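Local coordinates for beta-lactamase-related domain-containing protein (Bacteroides dorei DSM 17855, PDB 5TGF) that is probably a serine hydrolase with a beta-lactamase-like fold, although its substrate is not known, and can bind calcium, at residues 308-313 with 318-323; 193-198 with 287-292; 16-21 with 43-48. All coordinates share one frame; numbering follows the deposited sequence.

Contact 1: 308-313 with 318-323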
ATOM      1  N   ALA A 308      -0.207 -12.460  -6.731  1.00 11.03           N
ATOM      2  CA  ALA A 308      -0.611 -12.895  -8.026  1.00 12.01           C
ATOM      3  C   ALA A 308      -0.765 -11.668  -8.925  1.00 12.40           C
ATOM      4  O   ALA A 308      -0.757 -10.538  -8.427  1.00 13.80           O
ATOM      5  CB  ALA A 308      -1.927 -13.661  -7.952  1.00 12.57           C
ATOM      6  N   HIS A 309      -0.899 -11.904 -10.222  1.00 11.89           N
ATOM      7  CA  HIS A 309      -1.099 -10.823 -11.201  1.00 12.34           C
ATOM      8  C   HIS A 309      -2.138 -11.300 -12.215  1.00 12.41           C
ATOM      9  O   HIS A 309      -1.918 -12.235 -12.970  1.00 12.02           O
ATOM     10  CB  HIS A 309       0.206 -10.404 -11.890  1.00 12.69           C
ATOM     11  CG  HIS A 309       0.094  -9.123 -12.667  1.00 13.30           C
ATOM     12  ND1 HIS A 309      -0.789  -8.961 -13.720  1.00 13.43           N
ATOM     13  CD2 HIS A 309       0.690  -7.920 -12.495  1.00 14.08           C
ATOM     14  CE1 HIS A 309      -0.715  -7.712 -14.164  1.00 13.16           C
ATOM     15  NE2 HIS A 309       0.156  -7.061 -13.427  1.00 12.73           N
ATOM     16  N   VAL A 310      -3.283 -10.646 -12.221  1.00 12.89           N
ATOM     17  CA  VAL A 310      -4.414 -11.025 -13.111  1.00 12.56           C
ATOM     18  C   VAL A 310      -3.956 -11.035 -14.567  1.00 14.58           C
ATOM     19  O   VAL A 310      -3.052 -10.267 -14.985  1.00 13.67           O
ATOM     20  CB  VAL A 310      -5.638 -10.068 -12.878  1.00 12.84           C
ATOM     21  CG1 VAL A 310      -5.359  -8.705 -13.521  1.00 12.65           C
ATOM     22  CG2 VAL A 310      -6.949 -10.655 -13.388  1.00 13.40           C
ATOM     23  N   GLN A 311      -4.528 -11.951 -15.334  1.00 15.87           N
ATOM     24  CA  GLN A 311      -4.395 -11.883 -16.794  1.00 20.29           C
ATOM     25  C   GLN A 311      -5.681 -11.366 -17.374  1.00 20.75           C
ATOM     26  O   GLN A 311      -6.765 -11.748 -16.932  1.00 22.51           O
ATOM     27  CB  GLN A 311      -3.939 -13.194 -17.458  1.00 26.11           C
ATOM     28  CG  GLN A 311      -4.674 -14.486 -17.164  1.00 34.56           C
ATOM     29  CD  GLN A 311      -3.769 -15.753 -17.309  1.00 44.53           C
ATOM     30  OE1 GLN A 311      -2.670 -15.714 -17.910  1.00 38.86           O
ATOM     31  NE2 GLN A 311      -4.241 -16.891 -16.754  1.00 42.95           N
ATOM     32  N   GLY A 312      -5.546 -10.419 -18.290  1.00 22.10           N
ATOM     33  CA  GLY A 312      -6.690  -9.746 -18.877  1.00 23.36           C
ATOM     34  C   GLY A 312      -7.140  -8.616 -17.987  1.00 21.64           C
ATOM     35  O   GLY A 312      -6.362  -8.078 -17.211  1.00 20.91           O
ATOM     36  N   GLU A 313      -8.384  -8.209 -18.159  1.00 22.25           N
ATOM     37  CA  GLU A 313      -8.940  -7.132 -17.364  1.00 24.88           C
ATOM     38  C   GLU A 313      -9.153  -7.598 -15.940  1.00 21.17           C
ATOM     39  O   GLU A 313      -9.522  -8.752 -15.684  1.00 19.15           O
ATOM     40  CB  GLU A 313     -10.265  -6.622 -17.953  1.00 28.34           C
ATOM     41  CG  GLU A 313     -10.057  -5.918 -19.277  1.00 34.41           C
ATOM     42  CD  GLU A 313     -11.336  -5.332 -19.825  1.00 42.06           C
ATOM     43  OE1 GLU A 313     -11.686  -4.194 -19.441  1.00 45.53           O
ATOM     44  OE2 GLU A 313     -11.997  -6.038 -20.603  1.00 42.63           O
ATOM     45  N   ASP A 318     -18.083 -12.270 -15.510  1.00 27.04           N
ATOM     46  CA  ASP A 318     -18.758 -13.046 -14.477  1.00 26.27           C
ATOM     47  C   ASP A 318     -18.830 -12.348 -13.105  1.00 23.48           C
ATOM     48  O   ASP A 318     -19.242 -12.944 -12.097  1.00 25.64           O
ATOM     49  CB  ASP A 318     -18.092 -14.421 -14.344  1.00 33.61           C
ATOM     50  CG  ASP A 318     -16.580 -14.329 -14.076  1.00 36.09           C
ATOM     51  OD1 ASP A 318     -16.087 -13.221 -13.754  1.00 28.36           O
ATOM     52  OD2 ASP A 318     -15.897 -15.371 -14.216  1.00 39.85           O
ATOM     53  N   GLY A 319     -18.401 -11.099 -13.046  1.00 22.15           N
ATOM     54  CA  GLY A 319     -18.458 -10.353 -11.784  1.00 21.35           C
ATOM     55  C   GLY A 319     -17.199 -10.450 -10.930  1.00 21.14           C
ATOM     56  O   GLY A 319     -17.076  -9.754  -9.914  1.00 19.27           O
ATOM     57  N   PHE A 320     -16.251 -11.291 -11.313  1.00 19.96           N
ATOM     58  CA  PHE A 320     -14.967 -11.348 -10.580  1.00 17.97           C
ATOM     59  C   PHE A 320     -14.242 -10.022 -10.751  1.00 15.73           C
ATOM     60  O   PHE A 320     -14.281  -9.400 -11.824  1.00 16.45           O
ATOM     61  CB  PHE A 320     -14.097 -12.507 -11.089  1.00 19.39           C
ATOM     62  CG  PHE A 320     -12.659 -12.465 -10.621  1.00 19.00           C
ATOM     63  CD1 PHE A 320     -12.272 -13.078  -9.438  1.00 20.56           C
ATOM     64  CD2 PHE A 320     -11.691 -11.848 -11.404  1.00 20.74           C
ATOM     65  CE1 PHE A 320     -10.939 -13.034  -9.030  1.00 22.26           C
ATOM     66  CE2 PHE A 320     -10.352 -11.854 -11.028  1.00 19.07           C
ATOM     67  CZ  PHE A 320      -9.980 -12.437  -9.846  1.00 18.77           C
ATOM     68  N   SER A 321     -13.509  -9.629  -9.713  1.00 14.89           N
ATOM     69  CA  SER A 321     -12.643  -8.471  -9.771  1.00 15.15           C
ATOM     70  C   SER A 321     -11.414  -8.747  -8.943  1.00 14.56           C
ATOM     71  O   SER A 321     -11.534  -9.032  -7.742  1.00 16.28           O
ATOM     72  CB  SER A 321     -13.311  -7.212  -9.216  1.00 16.65           C
ATOM     73  OG  SER A 321     -12.392  -6.122  -9.192  1.00 15.57           O
ATOM     74  N   SER A 322     -10.239  -8.601  -9.574  1.00 14.02           N
ATOM     75  CA  SER A 322      -8.978  -8.827  -8.879  1.00 14.41           C
ATOM     76  C   SER A 322      -8.675  -7.694  -7.884  1.00 15.73           C
ATOM     77  O   SER A 322      -7.688  -7.770  -7.140  1.00 15.75           O
ATOM     78  CB  SER A 322      -7.826  -8.981  -9.875  1.00 14.85           C
ATOM     79  OG  SER A 322      -7.748  -7.886 -10.759  1.00 14.63           O
ATOM     80  N   PHE A 323      -9.443  -6.609  -7.935  1.00 14.79           N
ATOM     81  CA  PHE A 323      -9.301  -5.505  -6.961  1.00 15.22           C
ATOM     82  C   PHE A 323     -10.423  -5.528  -5.905  1.00 15.66           C
ATOM     83  O   PHE A 323     -10.175  -5.770  -4.704  1.00 12.26           O
ATOM     84  CB  PHE A 323      -9.262  -4.178  -7.713  1.00 15.61           C
ATOM     85  CG  PHE A 323      -9.045  -2.984  -6.833  1.00 19.25           C
ATOM     86  CD1 PHE A 323      -7.883  -2.859  -6.069  1.00 18.81           C
ATOM     87  CD2 PHE A 323      -9.928  -1.922  -6.866  1.00 21.42           C
ATOM     88  CE1 PHE A 323      -7.671  -1.742  -5.268  1.00 21.15           C
ATOM     89  CE2 PHE A 323      -9.700  -0.773  -6.109  1.00 24.60           C
ATOM     90  CZ  PHE A 323      -8.565  -0.685  -5.307  1.00 24.05           C
TER
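Val310 and Ser322 close the neck of the loop that runs from strand 302-307 to helix 328-337, a worked example of how a long excursion can be pinched shut by very few side chains. Only 101 Å² is buried between the two segments, most of it on this pair. The serine hydroxyl faces the branch of the valine: Ser322 OG lies 3.7 Å from Val310 CB and equally far from Val310 CG1. Its hydrogen bond goes to the carbonyl oxygen of Trp289, so towards the valine it offers packing alone. The second methyl has another neighbour as well. Val310 CG2, placed anti to the backbone N, comes to the rim of the Phe320 ring near its plane, 4.3 Å from Phe320 CE2, while that ring stacks on Tyr25. Next to Ser322, and also buried, Ser321 OG receives Phe323 N at 3.2 Å in an ST turn.

Away from this buried pinch the two segments diverge. Gln311, Gly312 and Glu313 on one side, and Asp318 and Gly319 on the other, are exposed, and the Glu313 side chain leads away from the opposing segment. Some of the order here is local: Lys316 NZ binds the carbonyl oxygens of both Gln311 and Glu313, and Asp318 OD1 takes the Phe320 N-H at 3.1 Å from above the carboxylate plane, the N-H...O angle being 163°, which makes an Asx turn. Gln311 NE2 reaches beyond the loop to Gly24 O. The result is an excursion with side-chain packing at its base, exposed and held by polar bonds farther out, set between a strand of the six-stranded antiparallel sheet and the C-terminal helix of the beta-lactamase-like fold.

Contact 2: 193-198 with 287-292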
ATOM      1  N   GLY A 193       2.228  -1.124 -17.978  1.00 16.72           N
ATOM      2  CA  GLY A 193       0.948  -0.512 -17.659  1.00 17.22           C
ATOM      3  C   GLY A 193       0.449  -0.990 -16.317  1.00 16.84           C
ATOM      4  O   GLY A 193       0.360  -2.210 -16.055  1.00 19.36           O
ATOM      5  N   GLY A 194       0.168  -0.034 -15.435  1.00 15.78           N
ATOM      6  CA  GLY A 194      -0.328  -0.336 -14.118  1.00 14.91           C
ATOM      7  C   GLY A 194       0.710  -0.707 -13.068  1.00 14.39           C
ATOM      8  O   GLY A 194       0.338  -1.061 -11.922  1.00 12.23           O
ATOM      9  N   HIS A 195       1.985  -0.559 -13.405  1.00 12.59           N
ATOM     10  CA  HIS A 195       3.065  -0.730 -12.423  1.00 13.70           C
ATOM     11  C   HIS A 195       3.871   0.549 -12.208  1.00 13.51           C
ATOM     12  O   HIS A 195       5.107   0.539 -12.059  1.00 12.75           O
ATOM     13  CB  HIS A 195       3.990  -1.881 -12.820  1.00 14.03           C
ATOM     14  CG  HIS A 195       3.280  -3.113 -13.298  1.00 13.53           C
ATOM     15  ND1 HIS A 195       3.680  -3.809 -14.421  1.00 15.69           N
ATOM     16  CD2 HIS A 195       2.200  -3.768 -12.821  1.00 14.19           C
ATOM     17  CE1 HIS A 195       2.857  -4.823 -14.625  1.00 15.61           C
ATOM     18  NE2 HIS A 195       1.956  -4.820 -13.663  1.00 13.22           N
ATOM     19  N   ALA A 196       3.142   1.645 -12.118  1.00 13.78           N
ATOM     20  CA  ALA A 196       3.700   2.996 -12.091  1.00 14.06           C
ATOM     21  C   ALA A 196       2.644   3.916 -11.475  1.00 13.73           C
ATOM     22  O   ALA A 196       1.475   3.535 -11.451  1.00 12.82           O
ATOM     23  CB  ALA A 196       4.024   3.457 -13.503  1.00 14.43           C
ATOM     24  N   PRO A 197       3.044   5.078 -10.904  1.00 13.96           N
ATOM     25  CA  PRO A 197       4.402   5.613 -10.768  1.00 13.53           C
ATOM     26  C   PRO A 197       5.182   4.885  -9.681  1.00 12.71           C
ATOM     27  O   PRO A 197       4.645   3.973  -9.059  1.00 12.69           O
ATOM     28  CB  PRO A 197       4.188   7.081 -10.389  1.00 14.61           C
ATOM     29  CG  PRO A 197       2.810   7.185  -9.909  1.00 17.43           C
ATOM     30  CD  PRO A 197       2.028   5.967 -10.324  1.00 14.60           C
HETATM   31  N   MSE A 198       6.429   5.273  -9.468  1.00 12.20           N
HETATM   32  CA  MSE A 198       7.341   4.504  -8.563  1.00 13.54           C
HETATM   33  C   MSE A 198       6.681   4.077  -7.266  1.00 12.27           C
HETATM   34  O   MSE A 198       6.642   2.882  -6.936  1.00 11.79           O
HETATM   35  CB  MSE A 198       8.614   5.335  -8.298  1.00 13.64           C
HETATM   36  CG  MSE A 198       9.683   4.498  -7.591  1.00 15.10           C
HETATM   37 SE   MSE A 198      11.222   5.601  -7.021  0.68 19.81          SE
HETATM   38  CE  MSE A 198      11.895   5.984  -8.827  1.00 19.30           C
ATOM     39  N   PRO A 287      -4.498  -3.272  -1.182  1.00 11.93           N
ATOM     40  CA  PRO A 287      -4.687  -4.098  -2.364  1.00 11.50           C
ATOM     41  C   PRO A 287      -4.155  -3.433  -3.619  1.00 11.72           C
ATOM     42  O   PRO A 287      -4.201  -2.222  -3.727  1.00 11.20           O
ATOM     43  CB  PRO A 287      -6.209  -4.252  -2.474  1.00 13.23           C
ATOM     44  CG  PRO A 287      -6.748  -3.723  -1.199  1.00 12.71           C
ATOM     45  CD  PRO A 287      -5.762  -2.702  -0.713  1.00 13.17           C
ATOM     46  N   GLY A 288      -3.677  -4.229  -4.562  1.00 12.22           N
ATOM     47  CA  GLY A 288      -3.329  -3.728  -5.900  1.00 12.13           C
ATOM     48  C   GLY A 288      -4.374  -4.158  -6.909  1.00 12.65           C
ATOM     49  O   GLY A 288      -5.056  -5.143  -6.690  1.00 13.43           O
ATOM     50  N   TRP A 289      -4.451  -3.454  -8.026  1.00 11.47           N
ATOM     51  CA  TRP A 289      -5.500  -3.682  -9.006  1.00 14.04           C
ATOM     52  C   TRP A 289      -5.460  -5.109  -9.577  1.00 14.69           C
ATOM     53  O   TRP A 289      -6.490  -5.618 -10.030  1.00 16.42           O
ATOM     54  CB  TRP A 289      -5.440  -2.665 -10.155  1.00 14.80           C
ATOM     55  CG  TRP A 289      -4.198  -2.779 -11.037  1.00 13.18           C
ATOM     56  CD1 TRP A 289      -3.021  -2.113 -10.838  1.00 14.28           C
ATOM     57  CD2 TRP A 289      -4.018  -3.543 -12.235  1.00 13.94           C
ATOM     58  NE1 TRP A 289      -2.113  -2.459 -11.777  1.00 12.93           N
ATOM     59  CE2 TRP A 289      -2.694  -3.302 -12.680  1.00 13.44           C
ATOM     60  CE3 TRP A 289      -4.815  -4.430 -12.959  1.00 13.77           C
ATOM     61  CZ2 TRP A 289      -2.155  -3.923 -13.803  1.00 14.08           C
ATOM     62  CZ3 TRP A 289      -4.279  -5.033 -14.115  1.00 15.43           C
ATOM     63  CH2 TRP A 289      -2.966  -4.769 -14.515  1.00 14.69           C
ATOM     64  N   ALA A 290      -4.254  -5.704  -9.638  1.00 13.99           N
ATOM     65  CA  ALA A 290      -4.035  -6.975 -10.320  1.00 12.50           C
ATOM     66  C   ALA A 290      -4.100  -8.192  -9.406  1.00 12.33           C
ATOM     67  O   ALA A 290      -3.817  -9.329  -9.856  1.00 12.64           O
ATOM     68  CB  ALA A 290      -2.696  -6.953 -11.078  1.00 12.00           C
ATOM     69  N   GLY A 291      -4.524  -7.998  -8.163  1.00 11.00           N
ATOM     70  CA  GLY A 291      -4.848  -9.105  -7.278  1.00 12.18           C
ATOM     71  C   GLY A 291      -4.025  -9.272  -6.010  1.00 12.22           C
ATOM     72  O   GLY A 291      -4.452  -9.961  -5.101  1.00 12.64           O
ATOM     73  N   ALA A 292      -2.896  -8.577  -5.898  1.00 10.85           N
ATOM     74  CA  ALA A 292      -2.103  -8.639  -4.680  1.00 11.41           C
ATOM     75  C   ALA A 292      -2.928  -8.064  -3.509  1.00 12.33           C
ATOM     76  O   ALA A 292      -3.504  -6.957  -3.621  1.00 14.11           O
ATOM     77  CB  ALA A 292      -0.804  -7.854  -4.838  1.00 11.41           C
TER
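Gly194 and Trp289 mark the closest backbone approach, yet their CA atoms remain 8.0 Å apart, and an indole spans the interval. Residues 287-292 form the connection between strands 281-285 and 293-297, folded as a type I beta turn from Gly288 to Gly291; Gly288 N also bonds to Ala292 O. Segment 193-198 is irregular until Pro197, after a cis peptide bond, takes the N-cap position and Met198 begins helix 198-201.

Trp289 carries the contact. Its NE1 donates to Gly194 O over 2.8 Å with an N-H...O angle of 162°. The oxygen lies in the indole plane, whereas the donor stands 29° off the plane of the carbonyl. Trp289 CZ2 packs 4.0 Å from Gly194 CA, and the methyl of Ala290 covers one indole face. His195 NE2 comes obliquely to Trp289 CZ2 at 4.2 Å, while the imidazole is held by Asn190 at ND1 and His309 at NE2.

The directed bond and the Ala290 methyl together restrain the indole's rotation. A bound glycerol, probably from the crystallisation liquor, and nearby Ser58 and Lys61 of a possible SxxK motif suggest a possible cleft. The indole N-H is already spent on Gly194 O.

Contact 3: 16-21 with 43-48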
ATOM      1  N   ILE A  16     -11.431 -21.408  -2.928  1.00 21.19           N
ATOM      2  CA  ILE A  16     -11.655 -20.132  -3.616  1.00 21.78           C
ATOM      3  C   ILE A  16     -10.456 -19.810  -4.519  1.00 17.95           C
ATOM      4  O   ILE A  16     -10.625 -19.445  -5.668  1.00 19.38           O
ATOM      5  CB  ILE A  16     -11.903 -18.989  -2.620  1.00 25.21           C
ATOM      6  CG1 ILE A  16     -13.249 -19.201  -1.909  1.00 27.01           C
ATOM      7  CG2 ILE A  16     -11.874 -17.636  -3.339  1.00 28.82           C
ATOM      8  CD1 ILE A  16     -13.470 -18.284  -0.700  1.00 29.00           C
ATOM      9  N   ILE A  17      -9.253 -19.966  -3.999  1.00 17.19           N
ATOM     10  CA  ILE A  17      -8.066 -19.656  -4.798  1.00 18.81           C
ATOM     11  C   ILE A  17      -7.929 -20.634  -5.993  1.00 19.31           C
ATOM     12  O   ILE A  17      -7.632 -20.224  -7.113  1.00 19.02           O
ATOM     13  CB  ILE A  17      -6.787 -19.665  -3.939  1.00 18.29           C
ATOM     14  CG1 ILE A  17      -6.889 -18.602  -2.843  1.00 19.49           C
ATOM     15  CG2 ILE A  17      -5.559 -19.431  -4.789  1.00 19.05           C
ATOM     16  CD1 ILE A  17      -5.795 -18.644  -1.801  1.00 19.20           C
ATOM     17  N   SER A  18      -8.203 -21.914  -5.758  1.00 21.86           N
ATOM     18  CA  SER A  18      -8.103 -22.913  -6.825  1.00 20.83           C
ATOM     19  C   SER A  18      -9.086 -22.617  -7.945  1.00 19.78           C
ATOM     20  O   SER A  18      -8.749 -22.765  -9.131  1.00 19.68           O
ATOM     21  CB  SER A  18      -8.322 -24.333  -6.265  1.00 20.70           C
ATOM     22  OG  SER A  18      -7.303 -24.658  -5.343  1.00 21.80           O
ATOM     23  N   SER A  19     -10.289 -22.180  -7.582  1.00 20.65           N
ATOM     24  CA  SER A  19     -11.284 -21.813  -8.582  1.00 21.66           C
ATOM     25  C   SER A  19     -10.823 -20.633  -9.437  1.00 19.80           C
ATOM     26  O   SER A  19     -11.127 -20.578 -10.630  1.00 21.45           O
ATOM     27  CB  SER A  19     -12.626 -21.457  -7.915  1.00 27.98           C
ATOM     28  OG  SER A  19     -12.592 -20.131  -7.397  1.00 33.86           O
ATOM     29  N   TRP A  20     -10.147 -19.652  -8.845  1.00 17.39           N
ATOM     30  CA  TRP A  20      -9.534 -18.587  -9.671  1.00 19.06           C
ATOM     31  C   TRP A  20      -8.486 -19.148 -10.659  1.00 18.06           C
ATOM     32  O   TRP A  20      -8.389 -18.699 -11.790  1.00 18.78           O
ATOM     33  CB  TRP A  20      -8.875 -17.505  -8.841  1.00 17.79           C
ATOM     34  CG  TRP A  20      -9.786 -16.786  -7.877  1.00 18.33           C
ATOM     35  CD1 TRP A  20     -11.148 -16.604  -7.991  1.00 21.61           C
ATOM     36  CD2 TRP A  20      -9.387 -16.135  -6.659  1.00 17.81           C
ATOM     37  NE1 TRP A  20     -11.614 -15.879  -6.902  1.00 20.72           N
ATOM     38  CE2 TRP A  20     -10.548 -15.593  -6.073  1.00 19.55           C
ATOM     39  CE3 TRP A  20      -8.151 -15.926  -6.031  1.00 15.51           C
ATOM     40  CZ2 TRP A  20     -10.505 -14.838  -4.894  1.00 18.69           C
ATOM     41  CZ3 TRP A  20      -8.119 -15.213  -4.820  1.00 16.08           C
ATOM     42  CH2 TRP A  20      -9.295 -14.726  -4.244  1.00 17.72           C
HETATM   43  N   MSE A  21      -7.737 -20.157 -10.244  1.00 18.62           N
HETATM   44  CA  MSE A  21      -6.717 -20.751 -11.119  1.00 19.64           C
HETATM   45  C   MSE A  21      -7.403 -21.587 -12.198  1.00 21.36           C
HETATM   46  O   MSE A  21      -7.038 -21.513 -13.369  1.00 20.78           O
HETATM   47  CB  MSE A  21      -5.747 -21.634 -10.328  1.00 20.75           C
HETATM   48  CG  MSE A  21      -5.113 -20.906  -9.119  1.00 22.07           C
HETATM   49 SE   MSE A  21      -3.868 -19.515  -9.763  0.73 21.46          SE
HETATM   50  CE  MSE A  21      -3.833 -18.470  -8.104  1.00 20.48           C
ATOM     51  N   LYS A  43       0.810 -21.847   0.657  1.00 18.76           N
ATOM     52  CA  LYS A  43       0.609 -22.682  -0.519  1.00 19.60           C
ATOM     53  C   LYS A  43       0.865 -21.875  -1.768  1.00 20.87           C
ATOM     54  O   LYS A  43       0.501 -20.682  -1.844  1.00 17.89           O
ATOM     55  CB  LYS A  43      -0.816 -23.205  -0.580  1.00 21.89           C
ATOM     56  CG  LYS A  43      -1.035 -24.217  -1.692  1.00 24.90           C
ATOM     57  CD  LYS A  43      -2.373 -24.917  -1.592  1.00 27.77           C
ATOM     58  CE  LYS A  43      -2.540 -25.884  -2.744  1.00 29.32           C
ATOM     59  NZ  LYS A  43      -3.913 -26.471  -2.770  1.00 31.41           N
ATOM     60  N   ALA A  44       1.504 -22.513  -2.741  1.00 19.59           N
ATOM     61  CA  ALA A  44       1.714 -21.890  -4.038  1.00 21.16           C
ATOM     62  C   ALA A  44       0.883 -22.618  -5.082  1.00 21.34           C
ATOM     63  O   ALA A  44       0.604 -23.803  -4.949  1.00 25.07           O
ATOM     64  CB  ALA A  44       3.193 -21.895  -4.386  1.00 21.72           C
ATOM     65  N   TYR A  45       0.422 -21.884  -6.084  1.00 20.96           N
ATOM     66  CA  TYR A  45      -0.474 -22.397  -7.133  1.00 19.35           C
ATOM     67  C   TYR A  45       0.129 -22.119  -8.501  1.00 18.69           C
ATOM     68  O   TYR A  45       0.878 -21.153  -8.700  1.00 16.49           O
ATOM     69  CB  TYR A  45      -1.836 -21.697  -7.059  1.00 21.91           C
ATOM     70  CG  TYR A  45      -2.600 -21.916  -5.774  1.00 22.07           C
ATOM     71  CD1 TYR A  45      -2.259 -21.226  -4.614  1.00 21.48           C
ATOM     72  CD2 TYR A  45      -3.667 -22.817  -5.706  1.00 21.02           C
ATOM     73  CE1 TYR A  45      -2.957 -21.405  -3.435  1.00 19.79           C
ATOM     74  CE2 TYR A  45      -4.355 -23.018  -4.512  1.00 21.41           C
ATOM     75  CZ  TYR A  45      -3.992 -22.316  -3.375  1.00 21.31           C
ATOM     76  OH  TYR A  45      -4.661 -22.474  -2.156  1.00 25.77           O
ATOM     77  N   GLY A  46      -0.196 -22.972  -9.464  1.00 19.21           N
ATOM     78  CA  GLY A  46       0.310 -22.826 -10.819  1.00 21.23           C
ATOM     79  C   GLY A  46       1.818 -22.794 -10.840  1.00 21.44           C
ATOM     80  O   GLY A  46       2.459 -23.621 -10.208  1.00 25.00           O
ATOM     81  N   SER A  47       2.374 -21.808 -11.530  1.00 23.97           N
ATOM     82  CA  SER A  47       3.807 -21.680 -11.750  1.00 26.85           C
ATOM     83  C   SER A  47       4.579 -21.143 -10.544  1.00 24.61           C
ATOM     84  O   SER A  47       5.796 -21.216 -10.526  1.00 27.05           O
ATOM     85  CB  SER A  47       4.062 -20.745 -12.965  1.00 29.96           C
ATOM     86  OG  SER A  47       3.164 -19.628 -12.940  1.00 32.32           O
ATOM     87  N   PHE A  48       3.888 -20.611  -9.540  1.00 21.69           N
ATOM     88  CA  PHE A  48       4.531 -19.781  -8.515  1.00 18.85           C
ATOM     89  C   PHE A  48       5.268 -20.584  -7.447  1.00 16.27           C
ATOM     90  O   PHE A  48       4.906 -21.711  -7.152  1.00 17.23           O
ATOM     91  CB  PHE A  48       3.466 -18.925  -7.794  1.00 18.69           C
ATOM     92  CG  PHE A  48       3.178 -17.622  -8.456  1.00 19.08           C
ATOM     93  CD1 PHE A  48       3.058 -17.526  -9.834  1.00 20.43           C
ATOM     94  CD2 PHE A  48       3.076 -16.470  -7.693  1.00 19.25           C
ATOM     95  CE1 PHE A  48       2.772 -16.313 -10.441  1.00 21.35           C
ATOM     96  CE2 PHE A  48       2.806 -15.262  -8.289  1.00 19.70           C
ATOM     97  CZ  PHE A  48       2.657 -15.181  -9.668  1.00 19.07           C
TER
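Tyr45 lies with one ring face under the Ile17 CG2 methyl, which sits 3.5 Å from the ring centroid and 11° off the ring normal, a textbook CH-pi contact. This is alpha/beta packing at the edge of the beta-lactamase-like fold: helix 11-22 rests on strand 38-46, an outermost strand of the six-stranded antiparallel sheet. The helix and strand segments run nearly parallel, their axes 9.2 Å apart at an angle of 19°.

Three helix residues touch the tyrosine at different places. Ile17 holds the face; its CG2 is anti to the backbone N, which directs the methyl over the ring centre. Ser18 OG comes to the ring edge, 3.5 Å from Tyr45 CE2, while its hydrogen bond goes back to Asp14 O. One turn beyond Ile17, the Met21 chain, a selenomethionine, bends at chi2 and crosses the tyrosine at about a right angle, packing on its root.

Asp14 supplies the polar end of the arrangement: its OD1 accepts from Tyr45 OH and forms a salt bridge with Lys43 NZ, tying the strand to an earlier turn of the helix. At the other end of the ring, the Met21 CE methyl lies 3.9 Å from Tyr45 CB.

How the contacts relate
Contact 1 is the buried one and touches both others: contact 2 through a backbone bond and the Ser322 hydroxyl, and contact 3 through rings, Phe320 CE1 packing 3.6 Å from Trp20 NE1. Contacts 2 and 3 are both partly buried, do not touch, and have centres about 20 Å apart. All three adjoin the six-stranded sheet: contact 1 after strand 302-307, contact 2 between strands 281-285 and 293-297, contact 3 on strand 38-46. Chemistry follows place: contact 3, farthest from the chain centre, is mainly apolar, with a polar end at Asp14; contact 2, the most central, joins two loops by a directed hydrogen bond; contact 1 pinches a single loop by packing without a hydrogen bond between its segments.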